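Local coordinates for conserved hypothetical protein NMB0706 (Neisseria meningitidis, PDB 1RV9) that is of unknown function but belongs to the multi-copper polyphenol oxidoreductase laccase (DUF152) family and has an alpha-beta-beta-alpha structure, at residues A[78-83]-A[98-103]; A[188-193]-A[207-212]; A[20-25]-A[122-127]; A[46-51]-A[58-63]. One frame throughout, in Å; residues are numbered along the deposited sequence.

Interaction 1 (A[78-83]-A[98-103]); sequences LNQIHS and DADASV. With SO4 (sulfate ion), chain B.
Asp100 turns CG anti to its own carbonyl carbon (chi1 -71°), which carries the carboxylate into the bend formed by Ile81, His82 and Ser83. Ser83 holds OG between its backbone N and carbonyl carbon, facing the same carboxylate. Three donors grip OD2. Ser83 OG meets Asp100 OD2 at 2.7 Å, from the anti side and near the carboxylate plane. Ile81 N reaches Asp100 OD2 on the syn side at 3.1 Å, while Ser83 N comes from well above the plane at 2.8 Å. The other oxygen, Asp100 OD1, accepts a bent bond from His82 N at 2.9 Å (133°). Together these bonds fix the rotation of the carboxylate. Asp100 OD1 also bonds His135 ND1. With Cys118, this Asp-His pair fits the geometry of a Cys-His-Asp triad, though that role is unconfirmed. The His82 side chain starts away from 98-103, and His82 NE2 bonds O4 of a sulfate, probably from the crystallisation liquor, at 2.6 Å. Asn79 and Asp98 lie side by side. The bond from Asn79 ND2 to Asp98 OD1 is nearly straight (2.7 Å, 173°), with the donor above the carboxylate plane. Leu78 CD1 rests 3.5 Å from Ala101 N.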
loop_
_atom_site.group_PDB
_atom_site.type_symbol
_atom_site.label_atom_id
_atom_site.label_comp_id
_atom_site.label_asym_id
_atom_site.label_seq_id
_atom_site.Cartn_x
_atom_site.Cartn_y
_atom_site.Cartn_z
ATOM N N LEU A 78 -7.014 8.859 -1.241
ATOM C CA LEU A 78 -6.221 10.044 -0.932
ATOM C C LEU A 78 -5.498 10.576 -2.155
ATOM O O LEU A 78 -5.291 9.858 -3.133
ATOM C CB LEU A 78 -5.154 9.707 0.116
ATOM C CG LEU A 78 -5.552 8.937 1.376
ATOM C CD1 LEU A 78 -4.286 8.514 2.115
ATOM C CD2 LEU A 78 -6.440 9.798 2.265
ATOM N N ASN A 79 -5.122 11.849 -2.106
ATOM C CA ASN A 79 -4.332 12.402 -3.191
ATOM C C ASN A 79 -2.922 12.136 -2.685
ATOM O O ASN A 79 -2.339 12.948 -1.959
ATOM C CB ASN A 79 -4.550 13.905 -3.359
ATOM C CG ASN A 79 -3.666 14.486 -4.444
ATOM O OD1 ASN A 79 -3.524 13.897 -5.516
ATOM N ND2 ASN A 79 -3.066 15.640 -4.176
ATOM N N GLN A 80 -2.394 10.972 -3.045
ATOM C CA GLN A 80 -1.069 10.559 -2.610
ATOM C C GLN A 80 0.021 11.401 -3.247
ATOM O O GLN A 80 0.039 11.593 -4.462
ATOM C CB GLN A 80 -0.878 9.071 -2.930
ATOM C CG GLN A 80 -1.930 8.209 -2.240
ATOM C CD GLN A 80 -1.970 6.762 -2.705
ATOM O OE1 GLN A 80 -2.831 5.995 -2.273
ATOM N NE2 GLN A 80 -1.051 6.382 -3.588
ATOM N N ILE A 81 0.931 11.899 -2.417
ATOM C CA ILE A 81 2.021 12.734 -2.897
ATOM C C ILE A 81 3.379 12.255 -2.388
ATOM O O ILE A 81 4.335 13.029 -2.323
ATOM C CB ILE A 81 1.812 14.205 -2.478
ATOM C CG1 ILE A 81 1.617 14.299 -0.962
ATOM C CG2 ILE A 81 0.613 14.783 -3.207
ATOM C CD1 ILE A 81 1.591 15.720 -0.433
ATOM N N HIS A 82 3.453 10.974 -2.038
ATOM C CA HIS A 82 4.684 10.368 -1.544
ATOM C C HIS A 82 5.242 11.065 -0.309
ATOM O O HIS A 82 6.458 11.184 -0.128
ATOM C CB HIS A 82 5.715 10.326 -2.673
ATOM C CG HIS A 82 5.353 9.371 -3.766
ATOM N ND1 HIS A 82 5.743 8.050 -3.758
ATOM C CD2 HIS A 82 4.584 9.529 -4.872
ATOM C CE1 HIS A 82 5.232 7.434 -4.811
ATOM N NE2 HIS A 82 4.525 8.310 -5.501
ATOM N N SER A 83 4.322 11.511 0.539
ATOM C CA SER A 83 4.641 12.186 1.788
ATOM C C SER A 83 4.610 11.151 2.902
ATOM O O SER A 83 4.461 9.950 2.656
ATOM C CB SER A 83 3.584 13.249 2.099
ATOM O OG SER A 83 2.366 12.633 2.508
ATOM N N ASP A 98 -4.146 15.781 0.827
ATOM C CA ASP A 98 -2.840 15.425 0.285
ATOM C C ASP A 98 -2.223 14.611 1.407
ATOM O O ASP A 98 -1.752 15.165 2.402
ATOM C CB ASP A 98 -1.983 16.666 0.026
ATOM C CG ASP A 98 -2.440 17.453 -1.181
ATOM O OD1 ASP A 98 -3.373 17.001 -1.877
ATOM O OD2 ASP A 98 -1.857 18.528 -1.436
ATOM N N ALA A 99 -2.243 13.293 1.261
ATOM C CA ALA A 99 -1.707 12.429 2.298
ATOM C C ALA A 99 -1.378 11.073 1.712
ATOM O O ALA A 99 -1.812 10.746 0.609
ATOM C CB ALA A 99 -2.721 12.281 3.416
ATOM N N ASP A 100 -0.628 10.273 2.463
ATOM C CA ASP A 100 -0.234 8.963 1.978
ATOM C C ASP A 100 -0.530 7.809 2.920
ATOM O O ASP A 100 -0.033 6.702 2.727
ATOM C CB ASP A 100 1.244 8.991 1.598
ATOM C CG ASP A 100 1.494 9.811 0.348
ATOM O OD1 ASP A 100 1.561 9.214 -0.746
ATOM O OD2 ASP A 100 1.601 11.053 0.458
ATOM N N ALA A 101 -1.351 8.065 3.931
ATOM C CA ALA A 101 -1.747 7.020 4.876
ATOM C C ALA A 101 -2.978 7.489 5.627
ATOM O O ALA A 101 -3.207 8.690 5.766
ATOM C CB ALA A 101 -0.616 6.723 5.867
ATOM N N SER A 102 -3.788 6.544 6.085
ATOM C CA SER A 102 -4.969 6.898 6.858
ATOM C C SER A 102 -5.212 5.843 7.926
ATOM O O SER A 102 -4.785 4.689 7.797
ATOM C CB SER A 102 -6.207 7.050 5.957
ATOM O OG SER A 102 -6.708 5.800 5.511
ATOM N N VAL A 103 -5.874 6.261 8.997
ATOM C CA VAL A 103 -6.187 5.377 10.109
ATOM C C VAL A 103 -7.672 5.481 10.435
ATOM O O VAL A 103 -8.325 6.468 10.084
ATOM C CB VAL A 103 -5.378 5.764 11.375
ATOM C CG1 VAL A 103 -3.888 5.683 11.088
ATOM C CG2 VAL A 103 -5.745 7.171 11.817
HETATM S S SO4 B . 2.401 7.833 -8.632
HETATM O O1 SO4 B . 2.706 9.169 -9.183
HETATM O O2 SO4 B . 1.015 7.462 -8.979
HETATM O O3 SO4 B . 3.330 6.844 -9.203
HETATM O O4 SO4 B . 2.542 7.861 -7.166
#

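Interaction 2 (A[188-193]-A[207-212]); sequences PEAATA and YALARL
Leu212 meets the 3-10 segment 188-193 with one branch. CG lies anti to the carbonyl carbon (chi1 -82°), and CD1 is the atom that touches. Leu212 CD1 sits 3.6 Å from Glu189 O and 3.7 Å from Ala190 CA, so it packs on backbone as much as on side chains. Thr192 OG1 flanks the same methyl, 3.7 Å from Leu212 CD1. The position of that hydroxyl is set within the 3-10 segment. With chi1 near 59°, Thr192 OG1 folds back and gives a hydrogen bond to Glu189 O at 2.8 Å, almost in line with the carbonyl bond. Glu189 O also accepts from Thr192 N, so one oxygen is gripped twice. The 3-10 segment leads into strand 194-198, which pairs with 201-204 in a beta hairpin, and the chain then enters helix 206-217. The contact thus brings together the two elements that flank the hairpin, and a backbone hydrogen bond joins Ala193 to Asp205 beside it. Deeper in, the end of Leu209 comes toward the 3-10 segment. Leu209 CD2 presses on Ala193 CB at 3.5 Å, tighter than usual for two carbons, and touches Ala190 CB at 3.9 Å. Ala193 CB also faces Ala208 CB at 3.8 Å. These small methyls let the backbones come close. Phe183 of helix 177-184 packs on both Ala190 and Leu209.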
loop_
_atom_site.group_PDB
_atom_site.type_symbol
_atom_site.label_atom_id
_atom_site.label_comp_id
_atom_site.label_asym_id
_atom_site.label_seq_id
_atom_site.Cartn_x
_atom_site.Cartn_y
_atom_site.Cartn_z
ATOM N N PRO A 188 21.854 1.858 8.796
ATOM C CA PRO A 188 22.861 0.935 8.261
ATOM C C PRO A 188 22.412 -0.500 8.011
ATOM O O PRO A 188 22.827 -1.116 7.032
ATOM C CB PRO A 188 23.979 1.015 9.299
ATOM C CG PRO A 188 23.892 2.432 9.746
ATOM C CD PRO A 188 22.404 2.609 9.939
ATOM N N GLU A 189 21.571 -1.036 8.893
ATOM C CA GLU A 189 21.099 -2.408 8.739
ATOM C C GLU A 189 20.272 -2.584 7.468
ATOM O O GLU A 189 20.067 -3.706 7.001
ATOM C CB GLU A 189 20.258 -2.823 9.950
ATOM C CG GLU A 189 19.061 -1.923 10.209
ATOM C CD GLU A 189 19.323 -0.877 11.280
ATOM O OE1 GLU A 189 20.361 -0.183 11.209
ATOM O OE2 GLU A 189 18.480 -0.747 12.193
ATOM N N ALA A 190 19.802 -1.474 6.911
ATOM C CA ALA A 190 18.990 -1.513 5.699
ATOM C C ALA A 190 19.786 -2.007 4.492
ATOM O O ALA A 190 19.213 -2.374 3.466
ATOM C CB ALA A 190 18.415 -0.131 5.413
ATOM N N ALA A 191 21.109 -2.016 4.613
ATOM C CA ALA A 191 21.958 -2.474 3.518
ATOM C C ALA A 191 21.665 -3.932 3.177
ATOM O O ALA A 191 21.911 -4.379 2.058
ATOM C CB ALA A 191 23.429 -2.306 3.887
ATOM N N THR A 192 21.135 -4.673 4.145
ATOM C CA THR A 192 20.814 -6.076 3.925
ATOM C C THR A 192 19.666 -6.233 2.933
ATOM O O THR A 192 19.451 -7.317 2.391
ATOM C CB THR A 192 20.421 -6.776 5.244
ATOM O OG1 THR A 192 19.292 -6.108 5.822
ATOM C CG2 THR A 192 21.583 -6.750 6.227
ATOM N N ALA A 193 18.934 -5.145 2.698
ATOM C CA ALA A 193 17.802 -5.163 1.778
ATOM C C ALA A 193 18.158 -4.665 0.376
ATOM O O ALA A 193 17.283 -4.507 -0.475
ATOM C CB ALA A 193 16.650 -4.336 2.354
ATOM N N TYR A 207 10.023 -5.211 0.505
ATOM C CA TYR A 207 9.446 -6.029 1.562
ATOM C C TYR A 207 10.417 -6.124 2.731
ATOM O O TYR A 207 10.031 -5.953 3.887
ATOM C CB TYR A 207 9.124 -7.437 1.050
ATOM C CG TYR A 207 8.091 -7.480 -0.053
ATOM C CD1 TYR A 207 6.881 -6.793 0.065
ATOM C CD2 TYR A 207 8.312 -8.232 -1.205
ATOM C CE1 TYR A 207 5.918 -6.859 -0.941
ATOM C CE2 TYR A 207 7.357 -8.303 -2.216
ATOM C CZ TYR A 207 6.163 -7.617 -2.077
ATOM O OH TYR A 207 5.219 -7.694 -3.074
ATOM N N ALA A 208 11.680 -6.397 2.420
ATOM C CA ALA A 208 12.703 -6.517 3.451
ATOM C C ALA A 208 12.909 -5.190 4.170
ATOM O O ALA A 208 13.094 -5.156 5.388
ATOM C CB ALA A 208 14.009 -6.991 2.837
ATOM N N LEU A 209 12.885 -4.094 3.417
ATOM C CA LEU A 209 13.052 -2.777 4.019
ATOM C C LEU A 209 11.891 -2.510 4.969
ATOM O O LEU A 209 12.086 -2.013 6.075
ATOM C CB LEU A 209 13.105 -1.688 2.938
ATOM C CG LEU A 209 14.403 -1.594 2.124
ATOM C CD1 LEU A 209 14.206 -0.647 0.944
ATOM C CD2 LEU A 209 15.539 -1.097 3.016
ATOM N N ALA A 210 10.679 -2.843 4.537
ATOM C CA ALA A 210 9.506 -2.630 5.375
ATOM C C ALA A 210 9.565 -3.492 6.631
ATOM O O ALA A 210 9.240 -3.023 7.717
ATOM C CB ALA A 210 8.230 -2.925 4.589
ATOM N N ARG A 211 9.978 -4.749 6.487
ATOM C CA ARG A 211 10.067 -5.636 7.645
ATOM C C ARG A 211 11.061 -5.101 8.668
ATOM O O ARG A 211 10.812 -5.162 9.871
ATOM C CB ARG A 211 10.474 -7.051 7.225
ATOM C CG ARG A 211 9.432 -7.788 6.405
ATOM C CD ARG A 211 9.684 -9.293 6.394
ATOM N NE ARG A 211 8.877 -9.969 5.382
ATOM C CZ ARG A 211 9.151 -9.950 4.081
ATOM N NH1 ARG A 211 10.218 -9.296 3.635
ATOM N NH2 ARG A 211 8.354 -10.574 3.221
ATOM N N LEU A 212 12.188 -4.580 8.189
ATOM C CA LEU A 212 13.207 -4.024 9.077
ATOM C C LEU A 212 12.647 -2.838 9.852
ATOM O O LEU A 212 12.782 -2.751 11.076
ATOM C CB LEU A 212 14.425 -3.555 8.273
ATOM C CG LEU A 212 15.476 -4.576 7.842
ATOM C CD1 LEU A 212 16.487 -3.914 6.914
ATOM C CD2 LEU A 212 16.174 -5.135 9.077
#

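Interaction 3 (A[20-25]-A[122-127]); sequences ADWPAP and LFCDRA
Trp22 lays a face of its six-membered ring over the sulfur of Cys124. Cys124 SG lies 4.2 Å from the ring centroid and 24° off the ring normal, a sulfur-aromatic contact. Ala24 CB covers the same face at the NE1 end of the indole and touches Cys124 SG at 3.7 Å. Ala20 CB lies over the opposite face, so the indole is held between two alanines of its own loop. The ring carbon CH2 of Trp22 also reaches Leu122 CB at 4.2 Å. Trp22 gets there by placing CG between its backbone N and carbonyl carbon (chi1 60°), which drops the indole toward the strand. Pro25 makes the next contact. Pro25 CG rests 3.4 Å from Arg126 O, and Pro25 CB and CD lie against the same carbonyl oxygen. At the outer edge, Arg126 NH1 passes Pro23 CG at 3.6 Å. A water joins the two residues: it donates to Pro23 O at 2.6 Å and accepts from Arg126 NH1, lying in the guanidinium plane. Behind these groups, Met161 of strand 160-164 touches Trp22, Cys124 and Arg126. Leu122 and Cys124 turn their side chains to the loop, while Phe123 points the other way, onto helix 145-153. This alternation belongs to a strand with one face on a helix and the other on the second sheet, as in the alpha-beta-beta-alpha structure of this protein.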
loop_
_atom_site.group_PDB
_atom_site.type_symbol
_atom_site.label_atom_id
_atom_site.label_comp_id
_atom_site.label_asym_id
_atom_site.label_seq_id
_atom_site.Cartn_x
_atom_site.Cartn_y
_atom_site.Cartn_z
ATOM N N ALA A 20 -6.137 -10.193 2.431
ATOM C CA ALA A 20 -4.881 -10.408 3.127
ATOM C C ALA A 20 -4.848 -11.727 3.880
ATOM O O ALA A 20 -5.806 -12.091 4.561
ATOM C CB ALA A 20 -4.621 -9.262 4.092
ATOM N N ASP A 21 -3.739 -12.445 3.737
ATOM C CA ASP A 21 -3.560 -13.700 4.444
ATOM C C ASP A 21 -2.775 -13.375 5.704
ATOM O O ASP A 21 -1.546 -13.283 5.686
ATOM C CB ASP A 21 -2.793 -14.713 3.589
ATOM C CG ASP A 21 -2.418 -15.965 4.368
ATOM O OD1 ASP A 21 -3.135 -16.304 5.336
ATOM O OD2 ASP A 21 -1.415 -16.615 4.004
ATOM N N TRP A 22 -3.503 -13.162 6.792
ATOM C CA TRP A 22 -2.900 -12.850 8.074
ATOM C C TRP A 22 -3.876 -13.210 9.187
ATOM O O TRP A 22 -5.071 -13.369 8.944
ATOM C CB TRP A 22 -2.497 -11.368 8.131
ATOM C CG TRP A 22 -3.604 -10.347 7.968
ATOM C CD1 TRP A 22 -4.882 -10.555 7.516
ATOM C CD2 TRP A 22 -3.493 -8.941 8.219
ATOM N NE1 TRP A 22 -5.570 -9.361 7.474
ATOM C CE2 TRP A 22 -4.741 -8.356 7.902
ATOM C CE3 TRP A 22 -2.458 -8.119 8.688
ATOM C CZ2 TRP A 22 -4.979 -6.983 8.030
ATOM C CZ3 TRP A 22 -2.692 -6.756 8.817
ATOM C CH2 TRP A 22 -3.947 -6.201 8.491
ATOM N N PRO A 23 -3.373 -13.368 10.420
ATOM C CA PRO A 23 -4.228 -13.721 11.558
ATOM C C PRO A 23 -5.061 -12.579 12.131
ATOM O O PRO A 23 -5.292 -12.519 13.339
ATOM C CB PRO A 23 -3.231 -14.277 12.571
ATOM C CG PRO A 23 -2.005 -13.467 12.303
ATOM C CD PRO A 23 -1.948 -13.441 10.790
ATOM N N ALA A 24 -5.523 -11.680 11.269
ATOM C CA ALA A 24 -6.326 -10.556 11.736
ATOM C C ALA A 24 -7.661 -11.045 12.290
ATOM O O ALA A 24 -8.206 -12.050 11.825
ATOM C CB ALA A 24 -6.561 -9.570 10.599
ATOM N N PRO A 25 -8.203 -10.342 13.301
ATOM C CA PRO A 25 -9.484 -10.726 13.902
ATOM C C PRO A 25 -10.626 -10.678 12.887
ATOM O O PRO A 25 -10.518 -10.022 11.855
ATOM C CB PRO A 25 -9.644 -9.723 15.045
ATOM C CG PRO A 25 -8.892 -8.523 14.555
ATOM C CD PRO A 25 -7.661 -9.133 13.945
ATOM N N LEU A 122 -0.922 -2.546 5.167
ATOM C CA LEU A 122 -2.150 -2.470 5.952
ATOM C C LEU A 122 -1.807 -2.801 7.396
ATOM O O LEU A 122 -0.904 -3.596 7.647
ATOM C CB LEU A 122 -3.182 -3.469 5.434
ATOM C CG LEU A 122 -3.556 -3.355 3.954
ATOM C CD1 LEU A 122 -4.622 -4.400 3.638
ATOM C CD2 LEU A 122 -4.073 -1.952 3.648
ATOM N N PHE A 123 -2.530 -2.193 8.335
ATOM C CA PHE A 123 -2.293 -2.413 9.765
ATOM C C PHE A 123 -3.589 -2.662 10.525
ATOM O O PHE A 123 -4.646 -2.161 10.152
ATOM C CB PHE A 123 -1.673 -1.169 10.415
ATOM C CG PHE A 123 -0.324 -0.782 9.887
ATOM C CD1 PHE A 123 0.836 -1.170 10.553
ATOM C CD2 PHE A 123 -0.211 0.045 8.773
ATOM C CE1 PHE A 123 2.089 -0.732 10.120
ATOM C CE2 PHE A 123 1.035 0.486 8.334
ATOM C CZ PHE A 123 2.187 0.098 9.010
ATOM N N CYS A 124 -3.491 -3.419 11.613
ATOM C CA CYS A 124 -4.637 -3.649 12.487
ATOM C C CYS A 124 -4.070 -4.182 13.793
ATOM O O CYS A 124 -2.896 -4.542 13.852
ATOM C CB CYS A 124 -5.627 -4.657 11.885
ATOM S SG CYS A 124 -5.215 -6.415 12.074
ATOM N N ASP A 125 -4.883 -4.191 14.842
ATOM C CA ASP A 125 -4.433 -4.738 16.118
ATOM C C ASP A 125 -5.139 -6.077 16.319
ATOM O O ASP A 125 -6.164 -6.348 15.688
ATOM C CB ASP A 125 -4.708 -3.754 17.270
ATOM C CG ASP A 125 -6.176 -3.448 17.462
ATOM O OD1 ASP A 125 -6.929 -3.446 16.468
ATOM O OD2 ASP A 125 -6.576 -3.185 18.619
ATOM N N ARG A 126 -4.576 -6.922 17.175
ATOM C CA ARG A 126 -5.130 -8.253 17.428
ATOM C C ARG A 126 -6.586 -8.251 17.877
ATOM O O ARG A 126 -7.349 -9.154 17.522
ATOM C CB ARG A 126 -4.277 -8.980 18.475
ATOM C CG ARG A 126 -2.809 -9.131 18.095
ATOM C CD ARG A 126 -2.556 -10.296 17.140
ATOM N NE ARG A 126 -1.165 -10.308 16.685
ATOM C CZ ARG A 126 -0.598 -11.297 15.997
ATOM N NH1 ARG A 126 -1.297 -12.380 15.676
ATOM N NH2 ARG A 126 0.671 -11.200 15.622
ATOM N N ALA A 127 -6.971 -7.242 18.653
ATOM C CA ALA A 127 -8.337 -7.144 19.169
ATOM C C ALA A 127 -9.337 -6.546 18.186
ATOM O O ALA A 127 -10.542 -6.574 18.428
ATOM C CB ALA A 127 -8.341 -6.340 20.465
HETATM O O HOH W 1 -3.821 -13.100 15.407
#

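Interaction 4 (A[46-51]-A[58-63]); sequences SLNLGT and EAVRRN
An Asx turn at Asn48 shapes the loop that Val60 and Asn63 of helix 57-71 pack against. Asn48 OD1 accepts from Gly50 N at 3.0 Å, and Asn48 ND2 gives a weak bond to Gly50 O. Just before it, Leu47 is the centre of an inverse gamma turn. The turns present Asn48 O to the helix. Asn63 ND2 donates to Asn48 O at 2.9 Å (149°), with the donor tilted somewhat from the carbonyl plane. Asn63 has CG anti to its carbonyl carbon (chi1 -64°), which sends the amide out of the helix to the loop. The same amide is held on other sides too: OD1 accepts from Val39 N, and ND2 bonds Ser40 OG. A buried polar group is thus satisfied by several loop atoms at once. Leucine methyls flank it. The Leu47 and Asn63 side chains slide past each other in opposite directions, with Leu47 CD1 3.7 Å from Asn63 CB. Leu49 CD2 reaches Asn63 O at 3.6 Å. One turn earlier, Val60 spreads its two methyls along the loop. Val60 CG2 fits against Gly50 O at 3.4 Å, while Val60 CG1 meets Thr51 CG2 at 3.6 Å, the two side chains crossing at about a right angle. The Asn48 amide has outside partners as well: OD1 accepts from Arg247 N, and ND2 bonds Asp55 OD2. Leu47 and Leu49 both touch Val67, further along helix 57-71, and Thr33 of strand 28-33, so the loop lies between that helix and the five-stranded sheet.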
loop_
_atom_site.group_PDB
_atom_site.type_symbol
_atom_site.label_atom_id
_atom_site.label_comp_id
_atom_site.label_asym_id
_atom_site.label_seq_id
_atom_site.Cartn_x
_atom_site.Cartn_y
_atom_site.Cartn_z
ATOM N N SER A 46 -8.544 -2.793 -17.125
ATOM C CA SER A 46 -9.712 -2.936 -16.364
ATOM C C SER A 46 -9.928 -2.282 -15.016
ATOM O O SER A 46 -10.483 -1.158 -14.963
ATOM C CB SER A 46 -10.140 -4.394 -16.580
ATOM O OG SER A 46 -10.391 -5.113 -15.438
ATOM N N LEU A 47 -9.530 -2.892 -13.917
ATOM C CA LEU A 47 -9.863 -2.153 -12.693
ATOM C C LEU A 47 -8.956 -1.025 -12.211
ATOM O O LEU A 47 -8.423 -1.083 -11.111
ATOM C CB LEU A 47 -10.201 -3.099 -11.536
ATOM C CG LEU A 47 -11.085 -2.599 -10.386
ATOM C CD1 LEU A 47 -12.551 -2.419 -10.819
ATOM C CD2 LEU A 47 -11.022 -3.648 -9.271
ATOM N N ASN A 48 -8.871 0.049 -13.003
ATOM C CA ASN A 48 -8.048 1.194 -12.610
ATOM C C ASN A 48 -8.778 2.121 -11.657
ATOM O O ASN A 48 -9.816 2.691 -11.996
ATOM C CB ASN A 48 -7.600 1.994 -13.830
ATOM C CG ASN A 48 -6.928 3.289 -13.449
ATOM O OD1 ASN A 48 -6.120 3.321 -12.528
ATOM N ND2 ASN A 48 -7.250 4.366 -14.164
ATOM N N LEU A 49 -8.221 2.276 -10.463
ATOM C CA LEU A 49 -8.829 3.121 -9.452
ATOM C C LEU A 49 -8.184 4.494 -9.318
ATOM O O LEU A 49 -8.636 5.307 -8.515
ATOM C CB LEU A 49 -8.789 2.398 -8.105
ATOM C CG LEU A 49 -9.475 1.030 -8.105
ATOM C CD1 LEU A 49 -9.145 0.286 -6.819
ATOM C CD2 LEU A 49 -10.976 1.211 -8.257
ATOM N N GLY A 50 -7.139 4.759 -10.103
ATOM C CA GLY A 50 -6.459 6.044 -10.024
ATOM C C GLY A 50 -6.985 7.095 -10.985
ATOM O O GLY A 50 -7.172 6.824 -12.170
ATOM N N THR A 51 -7.214 8.301 -10.472
ATOM C CA THR A 51 -7.728 9.404 -11.281
ATOM C C THR A 51 -6.610 10.318 -11.770
ATOM O O THR A 51 -6.867 11.307 -12.457
ATOM C CB THR A 51 -8.690 10.286 -10.471
ATOM O OG1 THR A 51 -7.981 10.872 -9.373
ATOM C CG2 THR A 51 -9.855 9.471 -9.940
ATOM N N GLU A 58 -14.731 8.897 -16.329
ATOM C CA GLU A 58 -15.967 8.148 -16.125
ATOM C C GLU A 58 -15.675 6.678 -15.835
ATOM O O GLU A 58 -16.353 6.053 -15.020
ATOM C CB GLU A 58 -16.874 8.255 -17.352
ATOM C CG GLU A 58 -18.129 7.403 -17.246
ATOM C CD GLU A 58 -18.918 7.358 -18.537
ATOM O OE1 GLU A 58 -19.513 8.390 -18.913
ATOM O OE2 GLU A 58 -18.936 6.285 -19.179
ATOM N N ALA A 59 -14.668 6.131 -16.509
ATOM C CA ALA A 59 -14.290 4.736 -16.314
ATOM C C ALA A 59 -13.798 4.520 -14.887
ATOM O O ALA A 59 -14.186 3.555 -14.228
ATOM C CB ALA A 59 -13.203 4.340 -17.307
ATOM N N VAL A 60 -12.942 5.419 -14.413
ATOM C CA VAL A 60 -12.413 5.312 -13.056
ATOM C C VAL A 60 -13.543 5.384 -12.036
ATOM O O VAL A 60 -13.542 4.654 -11.044
ATOM C CB VAL A 60 -11.399 6.434 -12.754
ATOM C CG1 VAL A 60 -10.929 6.335 -11.302
ATOM C CG2 VAL A 60 -10.214 6.324 -13.697
ATOM N N ARG A 61 -14.504 6.269 -12.277
ATOM C CA ARG A 61 -15.640 6.418 -11.377
ATOM C C ARG A 61 -16.386 5.092 -11.279
ATOM O O ARG A 61 -16.796 4.674 -10.196
ATOM C CB ARG A 61 -16.585 7.504 -11.898
ATOM C CG ARG A 61 -17.820 7.732 -11.042
ATOM C CD ARG A 61 -19.049 7.885 -11.927
ATOM N NE ARG A 61 -19.858 6.670 -11.932
ATOM C CZ ARG A 61 -20.407 6.129 -13.016
ATOM N NH1 ARG A 61 -20.235 6.689 -14.206
ATOM N NH2 ARG A 61 -21.143 5.028 -12.908
ATOM N N ARG A 62 -16.561 4.430 -12.418
ATOM C CA ARG A 62 -17.259 3.153 -12.444
ATOM C C ARG A 62 -16.457 2.073 -11.716
ATOM O O ARG A 62 -17.026 1.264 -10.981
ATOM C CB ARG A 62 -17.535 2.746 -13.894
ATOM C CG ARG A 62 -18.368 3.778 -14.651
ATOM C CD ARG A 62 -18.411 3.471 -16.136
ATOM N NE ARG A 62 -19.159 2.252 -16.427
ATOM C CZ ARG A 62 -18.884 1.437 -17.440
ATOM N NH1 ARG A 62 -17.872 1.709 -18.256
ATOM N NH2 ARG A 62 -19.622 0.353 -17.643
ATOM N N ASN A 63 -15.140 2.059 -11.909
ATOM C CA ASN A 63 -14.307 1.065 -11.234
ATOM C C ASN A 63 -14.379 1.255 -9.719
ATOM O O ASN A 63 -14.416 0.281 -8.964
ATOM C CB ASN A 63 -12.852 1.160 -11.704
ATOM C CG ASN A 63 -12.691 0.826 -13.174
ATOM O OD1 ASN A 63 -13.381 -0.047 -13.702
ATOM N ND2 ASN A 63 -11.763 1.506 -13.839
#

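Interaction 1 holds Asp100 of the possible, unconfirmed Cys-His-Asp triad. The sulfate relates interactions 1 and 4 only indirectly: it is bound by His82 of interaction 1, by His52 and by the side chain of Arg247, whose backbone N bonds Asn48 of interaction 4. The nearest atoms of these two contacts are about 7 Å apart. Interaction 3 lies at a similar nearest-atom distance from interaction 1. Both use strands of the six-stranded sheet, with 131-136 between them. Interactions 1 and 4 are nested in the chain loop closed by interaction 3. Interaction 2 is remote: its centre is about 34 Å from that of interaction 4, on the opposite side of the chain's centre.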